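N-acetylmuramoyl-l-alanine amidase (Bartonella henselae, PDB 3NE8) probably hydrolyses the amide bond between N-acetylmuramic acid and L-alanine in peptidoglycan, as a zinc-dependent amidase that helps remodel the bacterial cell wall during division. Local coordinates at residues L63-Q71 with Q177-P185; H82-L91 with I107-E115. One frame throughout, in Å; residues are numbered along the deposited sequence. Where two conformers were deposited one is given.

Contact 1. Residues L63-Q71 with Q177-P185; sequences LSERVKKAQ and QVLKAPDVP
Val67 carries the apolar centre, its two methyl branches resting on separate points of residues 177-185. CG1, anti to the backbone N (chi1 174°), is directed at Ala181 and lies 3.8 Å from its CB. The other branch is turned to the backbone, where Val67 CG2 sits 3.4 Å from Val178 O. One helical turn earlier Leu63 continues the same face: its CD1 comes to 4.0 Å from Gln177 CB, the two side chains crossing at about a right angle. Val178 sends CG2 against the aliphatic part of Arg66, 4.2 Å from Arg66 CB. The charged end of that arginine leaves the loop altogether and is held by a salt bridge to Asp10 and by the carbonyls of Leu61, Pro11 and His13.

Polar contacts gather at the other end of the contact. Extended beyond CG, Gln71 brings its amide to the loop, where NE2 donates to Asp183 OD2 at 2.9 Å with an almost straight N-H...O angle of 177°. The acceptor lies in the plane of the amide, but the donor meets the syn side of OD2 somewhat out of the carboxylate plane, the two flat groups being turned 74° apart. The amide also passes across the proline ring at roughly right angles, with Gln71 NE2 3.6 Å from Pro182 CD. A water donates to the second carboxylate oxygen, Asp183 OD1, at 2.9 Å and weakly to the carbonyl of Gln71, which makes a second, softer tie between the same two residues.

Ala70, Val178 and Val184 also touch Phe78 of the central strand 77-82. The arrangement is that of an alpha/beta fold, in which helix 63-72 and the connection into strand 186-190 pack together beside the mixed sheet of the amidase domain.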
loop_
_atom_site.group_PDB
_atom_site.type_symbol
_atom_site.label_atom_id
_atom_site.label_comp_id
_atom_site.label_asym_id
_atom_site.label_seq_id
_atom_site.Cartn_x
_atom_site.Cartn_y
_atom_site.Cartn_z
ATOM N N LEU A 63 -11.379 23.391 11.520
ATOM C CA LEU A 63 -10.896 22.108 11.021
ATOM C C LEU A 63 -11.991 21.343 10.266
ATOM O O LEU A 63 -11.726 20.749 9.208
ATOM C CB LEU A 63 -10.307 21.279 12.162
ATOM C CG LEU A 63 -9.134 21.950 12.892
ATOM C CD1 LEU A 63 -8.538 20.991 13.914
ATOM C CD2 LEU A 63 -8.063 22.439 11.925
ATOM N N SER A 64 -13.215 21.375 10.776
ATOM C CA SER A 64 -14.306 20.684 10.106
ATOM C C SER A 64 -14.586 21.247 8.717
ATOM O O SER A 64 -15.043 20.521 7.822
ATOM C CB SER A 64 -15.574 20.739 10.954
ATOM O OG SER A 64 -16.004 22.083 11.114
ATOM N N GLU A 65 -14.352 22.543 8.529
ATOM C CA GLU A 65 -14.565 23.147 7.224
ATOM C C GLU A 65 -13.499 22.677 6.231
ATOM O O GLU A 65 -13.782 22.513 5.048
ATOM C CB GLU A 65 -14.569 24.671 7.329
ATOM C CG GLU A 65 -15.130 25.365 6.108
ATOM C CD GLU A 65 -16.639 25.218 5.992
ATOM O OE1 GLU A 65 -17.281 24.809 6.983
ATOM O OE2 GLU A 65 -17.184 25.515 4.910
ATOM N N ARG A 66 -12.279 22.463 6.711
ATOM C CA ARG A 66 -11.215 21.945 5.855
ATOM C C ARG A 66 -11.566 20.529 5.380
ATOM O O ARG A 66 -11.427 20.206 4.196
ATOM C CB ARG A 66 -9.889 21.985 6.618
ATOM C CG ARG A 66 -9.498 23.407 7.040
ATOM C CD ARG A 66 -8.411 23.394 8.091
ATOM N NE ARG A 66 -8.200 24.708 8.697
ATOM C CZ ARG A 66 -7.193 25.526 8.399
ATOM N NH1 ARG A 66 -6.295 25.190 7.475
ATOM N NH2 ARG A 66 -7.097 26.701 9.012
ATOM N N VAL A 67 -12.052 19.703 6.300
ATOM C CA VAL A 67 -12.475 18.339 5.957
ATOM C C VAL A 67 -13.632 18.374 4.960
ATOM O O VAL A 67 -13.636 17.635 3.965
ATOM C CB VAL A 67 -12.860 17.558 7.220
ATOM C CG1 VAL A 67 -13.451 16.194 6.862
ATOM C CG2 VAL A 67 -11.652 17.379 8.123
ATOM N N LYS A 68 -14.604 19.241 5.202
ATOM C CA LYS A 68 -15.756 19.360 4.318
ATOM C C LYS A 68 -15.327 19.737 2.900
ATOM O O LYS A 68 -15.868 19.233 1.921
ATOM C CB LYS A 68 -16.732 20.390 4.888
ATOM C CG LYS A 68 -17.949 20.687 4.027
ATOM C CD LYS A 68 -18.916 21.591 4.786
ATOM C CE LYS A 68 -19.998 22.161 3.881
ATOM N NZ LYS A 68 -19.477 23.248 3.004
ATOM N N LYS A 69 -14.349 20.629 2.787
ATOM C CA LYS A 69 -13.869 21.036 1.469
ATOM C C LYS A 69 -13.251 19.858 0.715
ATOM O O LYS A 69 -13.455 19.716 -0.489
ATOM C CB LYS A 69 -12.888 22.208 1.585
ATOM C CG LYS A 69 -13.559 23.526 1.972
ATOM C CD LYS A 69 -12.523 24.619 2.223
ATOM C CE LYS A 69 -13.166 25.957 2.585
ATOM N NZ LYS A 69 -14.079 26.454 1.519
ATOM N N ALA A 70 -12.519 19.002 1.416
ATOM C CA ALA A 70 -11.945 17.819 0.790
ATOM C C ALA A 70 -13.055 16.907 0.259
ATOM O O ALA A 70 -12.961 16.394 -0.854
ATOM C CB ALA A 70 -11.062 17.075 1.784
ATOM N N GLN A 71 -14.096 16.705 1.058
ATOM C CA GLN A 71 -15.212 15.860 0.653
ATOM C C GLN A 71 -16.007 16.469 -0.497
ATOM O O GLN A 71 -16.397 15.767 -1.424
ATOM C CB GLN A 71 -16.122 15.583 1.846
ATOM C CG GLN A 71 -15.442 14.782 2.940
ATOM C CD GLN A 71 -16.285 14.678 4.180
ATOM O OE1 GLN A 71 -16.819 15.674 4.666
ATOM N NE2 GLN A 71 -16.420 13.467 4.702
ATOM N N GLN A 177 -8.176 16.150 14.541
ATOM C CA GLN A 177 -9.513 16.349 13.995
ATOM C C GLN A 177 -9.519 16.662 12.498
ATOM O O GLN A 177 -10.488 16.359 11.802
ATOM C CB GLN A 177 -10.261 17.439 14.772
ATOM C CG GLN A 177 -10.520 17.081 16.226
ATOM C CD GLN A 177 -11.111 15.697 16.384
ATOM O OE1 GLN A 177 -12.291 15.475 16.104
ATOM N NE2 GLN A 177 -10.293 14.752 16.831
ATOM N N VAL A 178 -8.437 17.235 11.988
ATOM C CA VAL A 178 -8.407 17.560 10.565
ATOM C C VAL A 178 -8.255 16.303 9.700
ATOM O O VAL A 178 -8.439 16.365 8.478
ATOM C CB VAL A 178 -7.316 18.605 10.239
ATOM C CG1 VAL A 178 -5.940 17.956 10.116
ATOM C CG2 VAL A 178 -7.672 19.370 8.967
ATOM N N LEU A 179 -7.954 15.167 10.336
ATOM C CA LEU A 179 -7.770 13.904 9.622
ATOM C C LEU A 179 -8.997 12.988 9.715
ATOM O O LEU A 179 -8.899 11.798 9.411
ATOM C CB LEU A 179 -6.521 13.175 10.139
ATOM C CG LEU A 179 -5.193 13.937 10.052
ATOM C CD1 LEU A 179 -4.030 13.062 10.525
ATOM C CD2 LEU A 179 -4.953 14.454 8.629
ATOM N N LYS A 180 -10.144 13.542 10.105
ATOM C CA LYS A 180 -11.343 12.750 10.391
ATOM C C LYS A 180 -12.219 12.364 9.197
ATOM O O LYS A 180 -13.243 11.711 9.396
ATOM C CB LYS A 180 -12.219 13.483 11.414
ATOM C CG LYS A 180 -11.615 13.592 12.799
ATOM C CD LYS A 180 -11.962 12.394 13.658
ATOM C CE LYS A 180 -11.380 12.545 15.052
ATOM N NZ LYS A 180 -11.774 11.427 15.950
ATOM N N ALA A 181 -11.862 12.738 7.970
ATOM C CA ALA A 181 -12.706 12.343 6.833
ATOM C C ALA A 181 -12.820 10.812 6.793
ATOM O O ALA A 181 -11.804 10.124 6.717
ATOM C CB ALA A 181 -12.130 12.852 5.520
ATOM N N PRO A 182 -14.045 10.263 6.830
ATOM C CA PRO A 182 -14.149 8.795 6.810
ATOM C C PRO A 182 -13.877 8.213 5.425
ATOM O O PRO A 182 -13.610 7.012 5.292
ATOM C CB PRO A 182 -15.615 8.545 7.190
ATOM C CG PRO A 182 -16.330 9.792 6.766
ATOM C CD PRO A 182 -15.348 10.906 7.065
ATOM N N ASP A 183 -13.938 9.076 4.412
ATOM C CA ASP A 183 -13.971 8.670 3.008
ATOM C C ASP A 183 -12.864 9.275 2.143
ATOM O O ASP A 183 -12.857 9.094 0.927
ATOM C CB ASP A 183 -15.343 9.003 2.391
ATOM C CG ASP A 183 -15.709 10.487 2.495
ATOM O OD1 ASP A 183 -16.549 10.935 1.679
ATOM O OD2 ASP A 183 -15.185 11.194 3.374
ATOM N N VAL A 184 -11.936 9.997 2.764
ATOM C CA VAL A 184 -10.816 10.580 2.032
ATOM C C VAL A 184 -9.522 10.255 2.768
ATOM O O VAL A 184 -9.353 10.661 3.913
ATOM C CB VAL A 184 -10.937 12.124 1.905
ATOM C CG1 VAL A 184 -9.771 12.675 1.109
ATOM C CG2 VAL A 184 -12.270 12.530 1.296
ATOM N N PRO A 185 -8.603 9.524 2.117
ATOM C CA PRO A 185 -7.314 9.248 2.761
ATOM C C PRO A 185 -6.667 10.569 3.152
ATOM O O PRO A 185 -6.648 11.490 2.322
ATOM C CB PRO A 185 -6.518 8.539 1.654
ATOM C CG PRO A 185 -7.584 7.881 0.821
ATOM C CD PRO A 185 -8.719 8.877 0.797
HETATM O O HOH W 1 -15.688 12.657 -0.499
#

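Contact 2. Residues H82-L91 with I107-E115; sequences HADTIDVHSL and IAKSLAESE. With ZN (zinc ion), chain B.
This is part of the zinc site of the amidase, where His82 and Asp84, at the end of strand 77-82 and just beyond it, meet Glu115 of helix 106-116 across the metal. His82 binds through the ring nitrogen ND1, at 2.2 Å from zinc, while its NE2 is hydrogen-bonded to Ser80, a second-shell contact that helps fix the ring. Asp84 grips the ion unevenly with both oxygens, OD1 at 2.1 Å from zinc and OD2 at a longer 2.6 Å. Glu115, its chain bent at chi2, comes from the opposite direction and binds with OE2, also 2.2 Å from zinc. Its carboxylate stands 83° from the imidazole plane and 60° from that of Asp84. His13 and Glu28 complete the five-residue site.

Next to the metal, Leu111 packs its CD1 against the root of Asp84, 3.7 Å from Asp84 CB. The same methyl touches Ile86 CG2, which also meets Ile107 CG2. Farther out, Ile107 and Leu91 reach tip to tip, with 3.6 Å between their CD1 atoms, and Val88 crosses Ile107 at about a right angle. At the solvent side Ser110 OG, swung opposite its own amide nitrogen (chi1 -171°), donates to the syn lone pair of Asp87 OD2 at 2.9 Å. A water bridges Asp87 OD1 and Ser110 OG, doubling that link.

Asp84 OD1 and Glu115 OE1 approach to 2.9 Å without a hydrogen bond; the zinc, bound by Asp84 OD1 and Glu115 OE2, probably offsets the carboxylates' repulsion. With three carboxylates and two imidazoles on it, the zinc probably has little room for a substrate or attacking water, consistent with a closed state in a conformational switch, in which the helix carrying Glu115 would have to withdraw to open the site.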
loop_
_atom_site.group_PDB
_atom_site.type_symbol
_atom_site.label_atom_id
_atom_site.label_comp_id
_atom_site.label_asym_id
_atom_site.label_seq_id
_atom_site.Cartn_x
_atom_site.Cartn_y
_atom_site.Cartn_z
ATOM N N HIS A 82 1.727 21.578 7.944
ATOM C CA HIS A 82 2.016 22.242 9.213
ATOM C C HIS A 82 3.496 22.479 9.437
ATOM O O HIS A 82 4.339 21.862 8.783
ATOM C CB HIS A 82 1.423 21.427 10.368
ATOM C CG HIS A 82 -0.062 21.516 10.410
ATOM N ND1 HIS A 82 -0.721 22.402 11.232
ATOM C CD2 HIS A 82 -1.012 20.927 9.643
ATOM C CE1 HIS A 82 -2.021 22.325 10.996
ATOM N NE2 HIS A 82 -2.222 21.438 10.041
ATOM N N ALA A 83 3.790 23.395 10.355
ATOM C CA ALA A 83 5.148 23.647 10.821
ATOM C C ALA A 83 5.062 24.128 12.269
ATOM O O ALA A 83 5.250 25.308 12.573
ATOM C CB ALA A 83 5.842 24.670 9.938
ATOM N N ASP A 84 4.758 23.196 13.161
ATOM C CA ASP A 84 4.356 23.530 14.515
ATOM C C ASP A 84 5.494 23.677 15.502
ATOM O O ASP A 84 6.648 23.369 15.213
ATOM C CB ASP A 84 3.394 22.458 15.025
ATOM C CG ASP A 84 2.044 22.557 14.365
ATOM O OD1 ASP A 84 1.366 23.580 14.596
ATOM O OD2 ASP A 84 1.667 21.649 13.598
ATOM N N THR A 85 5.149 24.178 16.677
ATOM C CA THR A 85 6.043 24.124 17.819
ATOM C C THR A 85 5.706 22.862 18.602
ATOM O O THR A 85 4.531 22.574 18.834
ATOM C CB THR A 85 5.863 25.348 18.729
ATOM O OG1 THR A 85 6.514 26.479 18.141
ATOM C CG2 THR A 85 6.463 25.088 20.103
ATOM N N ILE A 86 6.724 22.098 18.984
ATOM C CA ILE A 86 6.500 20.917 19.820
ATOM C C ILE A 86 7.202 21.129 21.151
ATOM O O ILE A 86 8.020 22.040 21.290
ATOM C CB ILE A 86 6.927 19.582 19.150
ATOM C CG1 ILE A 86 8.291 19.703 18.477
ATOM C CG2 ILE A 86 5.876 19.128 18.140
ATOM C CD1 ILE A 86 8.768 18.400 17.855
ATOM N N ASP A 87 6.867 20.293 22.128
ATOM C CA ASP A 87 7.281 20.528 23.506
ATOM C C ASP A 87 8.798 20.470 23.684
ATOM O O ASP A 87 9.368 21.208 24.489
ATOM C CB ASP A 87 6.574 19.543 24.441
ATOM C CG ASP A 87 5.058 19.655 24.363
ATOM O OD1 ASP A 87 4.559 20.667 23.817
ATOM O OD2 ASP A 87 4.367 18.734 24.848
ATOM N N VAL A 88 9.446 19.598 22.922
ATOM C CA VAL A 88 10.893 19.444 22.986
ATOM C C VAL A 88 11.519 20.173 21.804
ATOM O O VAL A 88 11.277 19.816 20.652
ATOM C CB VAL A 88 11.290 17.954 22.965
ATOM C CG1 VAL A 88 12.801 17.803 23.001
ATOM C CG2 VAL A 88 10.643 17.219 24.130
ATOM N N HIS A 89 12.331 21.183 22.092
ATOM C CA HIS A 89 12.897 22.057 21.062
ATOM C C HIS A 89 14.012 21.394 20.250
ATOM O O HIS A 89 14.385 21.876 19.182
ATOM C CB HIS A 89 13.424 23.350 21.691
ATOM C CG HIS A 89 14.709 23.178 22.441
ATOM N ND1 HIS A 89 14.758 23.021 23.810
ATOM C CD2 HIS A 89 15.993 23.130 22.012
ATOM C CE1 HIS A 89 16.015 22.884 24.191
ATOM N NE2 HIS A 89 16.784 22.946 23.120
ATOM N N SER A 90 14.556 20.294 20.766
ATOM C CA SER A 90 15.652 19.602 20.091
ATOM C C SER A 90 15.141 18.688 18.977
ATOM O O SER A 90 15.915 18.217 18.138
ATOM C CB SER A 90 16.470 18.787 21.098
ATOM O OG SER A 90 15.648 17.844 21.763
ATOM N N LEU A 91 13.838 18.431 18.991
ATOM C CA LEU A 91 13.191 17.597 17.986
ATOM C C LEU A 91 13.056 18.346 16.666
ATOM O O LEU A 91 12.617 19.502 16.621
ATOM C CB LEU A 91 11.813 17.147 18.477
ATOM C CG LEU A 91 11.747 15.911 19.380
ATOM C CD1 LEU A 91 10.551 15.972 20.310
ATOM C CD2 LEU A 91 11.685 14.661 18.536
ATOM N N ILE A 107 4.773 13.042 22.361
ATOM C CA ILE A 107 4.904 14.244 21.544
ATOM C C ILE A 107 3.723 14.363 20.585
ATOM O O ILE A 107 3.126 15.435 20.440
ATOM C CB ILE A 107 6.227 14.251 20.743
ATOM C CG1 ILE A 107 7.421 14.465 21.679
ATOM C CG2 ILE A 107 6.197 15.328 19.669
ATOM C CD1 ILE A 107 7.506 15.862 22.268
ATOM N N ALA A 108 3.396 13.262 19.920
ATOM C CA ALA A 108 2.265 13.231 18.999
ATOM C C ALA A 108 0.962 13.555 19.730
ATOM O O ALA A 108 0.121 14.309 19.221
ATOM C CB ALA A 108 2.183 11.878 18.329
ATOM N N LYS A 109 0.790 12.991 20.920
ATOM C CA LYS A 109 -0.430 13.209 21.684
ATOM C C LYS A 109 -0.596 14.687 22.030
ATOM O O LYS A 109 -1.672 15.265 21.862
ATOM C CB LYS A 109 -0.408 12.363 22.960
ATOM C CG LYS A 109 -1.696 12.422 23.763
ATOM C CD LYS A 109 -1.583 11.607 25.045
ATOM C CE LYS A 109 -2.789 11.823 25.940
ATOM N NZ LYS A 109 -4.033 11.316 25.307
ATOM N N SER A 110 0.476 15.300 22.509
ATOM C CA SER A 110 0.429 16.700 22.900
ATOM C C SER A 110 0.225 17.590 21.681
ATOM O O SER A 110 -0.489 18.590 21.744
ATOM C CB SER A 110 1.717 17.091 23.621
ATOM O OG SER A 110 1.598 18.379 24.191
ATOM N N LEU A 111 0.860 17.226 20.569
ATOM C CA LEU A 111 0.724 18.010 19.346
ATOM C C LEU A 111 -0.720 18.022 18.857
ATOM O O LEU A 111 -1.250 19.075 18.513
ATOM C CB LEU A 111 1.660 17.485 18.259
ATOM C CG LEU A 111 1.581 18.171 16.892
ATOM C CD1 LEU A 111 1.931 19.661 16.978
ATOM C CD2 LEU A 111 2.485 17.449 15.901
ATOM N N ALA A 112 -1.366 16.861 18.825
ATOM C CA ALA A 112 -2.762 16.803 18.402
ATOM C C ALA A 112 -3.670 17.598 19.331
ATOM O O ALA A 112 -4.580 18.280 18.874
ATOM C CB ALA A 112 -3.239 15.362 18.291
ATOM N N GLU A 113 -3.429 17.509 20.635
ATOM C CA GLU A 113 -4.228 18.262 21.595
ATOM C C GLU A 113 -4.176 19.745 21.274
ATOM O O GLU A 113 -5.204 20.425 21.229
ATOM C CB GLU A 113 -3.724 18.035 23.022
ATOM C CG GLU A 113 -4.006 16.648 23.579
ATOM C CD GLU A 113 -3.312 16.398 24.910
ATOM O OE1 GLU A 113 -3.623 15.378 25.563
ATOM O OE2 GLU A 113 -2.457 17.220 25.304
ATOM N N SER A 114 -2.969 20.247 21.045
ATOM C CA SER A 114 -2.780 21.663 20.770
ATOM C C SER A 114 -3.341 22.064 19.410
ATOM O O SER A 114 -3.974 23.114 19.271
ATOM C CB SER A 114 -1.298 22.027 20.851
ATOM O OG SER A 114 -0.831 21.938 22.182
ATOM N N GLU A 115 -3.102 21.237 18.398
ATOM C CA GLU A 115 -3.532 21.559 17.045
ATOM C C GLU A 115 -5.047 21.499 16.871
ATOM O O GLU A 115 -5.609 22.195 16.020
ATOM C CB GLU A 115 -2.804 20.675 16.033
ATOM C CG GLU A 115 -1.347 21.065 15.912
ATOM C CD GLU A 115 -1.230 22.493 15.448
ATOM O OE1 GLU A 115 -0.979 23.408 16.276
ATOM O OE2 GLU A 115 -1.458 22.709 14.247
HETATM ZN ZN ZN B . 0.063 23.557 12.907
HETATM O O HOH W 2 4.356 18.166 21.300
HETATM O O HOH W 3 2.321 20.230 21.836
#

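Contact 1 and contact 2 are both partly buried and meet where Leu63 CD1 lies 3.8 Å from Glu115 O, a packing contact between helices 63-72 and 106-116. Their centres are about 21 Å apart, and both segments of contact 2 fall in the chain between the two segments of contact 1. Both draw on the central sheet: contact 1 leans on strand 77-82 through Phe78, and contact 2 begins at that strand's end with His82. In contact 1 methyl packing dominates and polar bonds lie at one end; in contact 2 buried metal coordination sits at one end, with apolar packing and a serine-aspartate bond toward the surface.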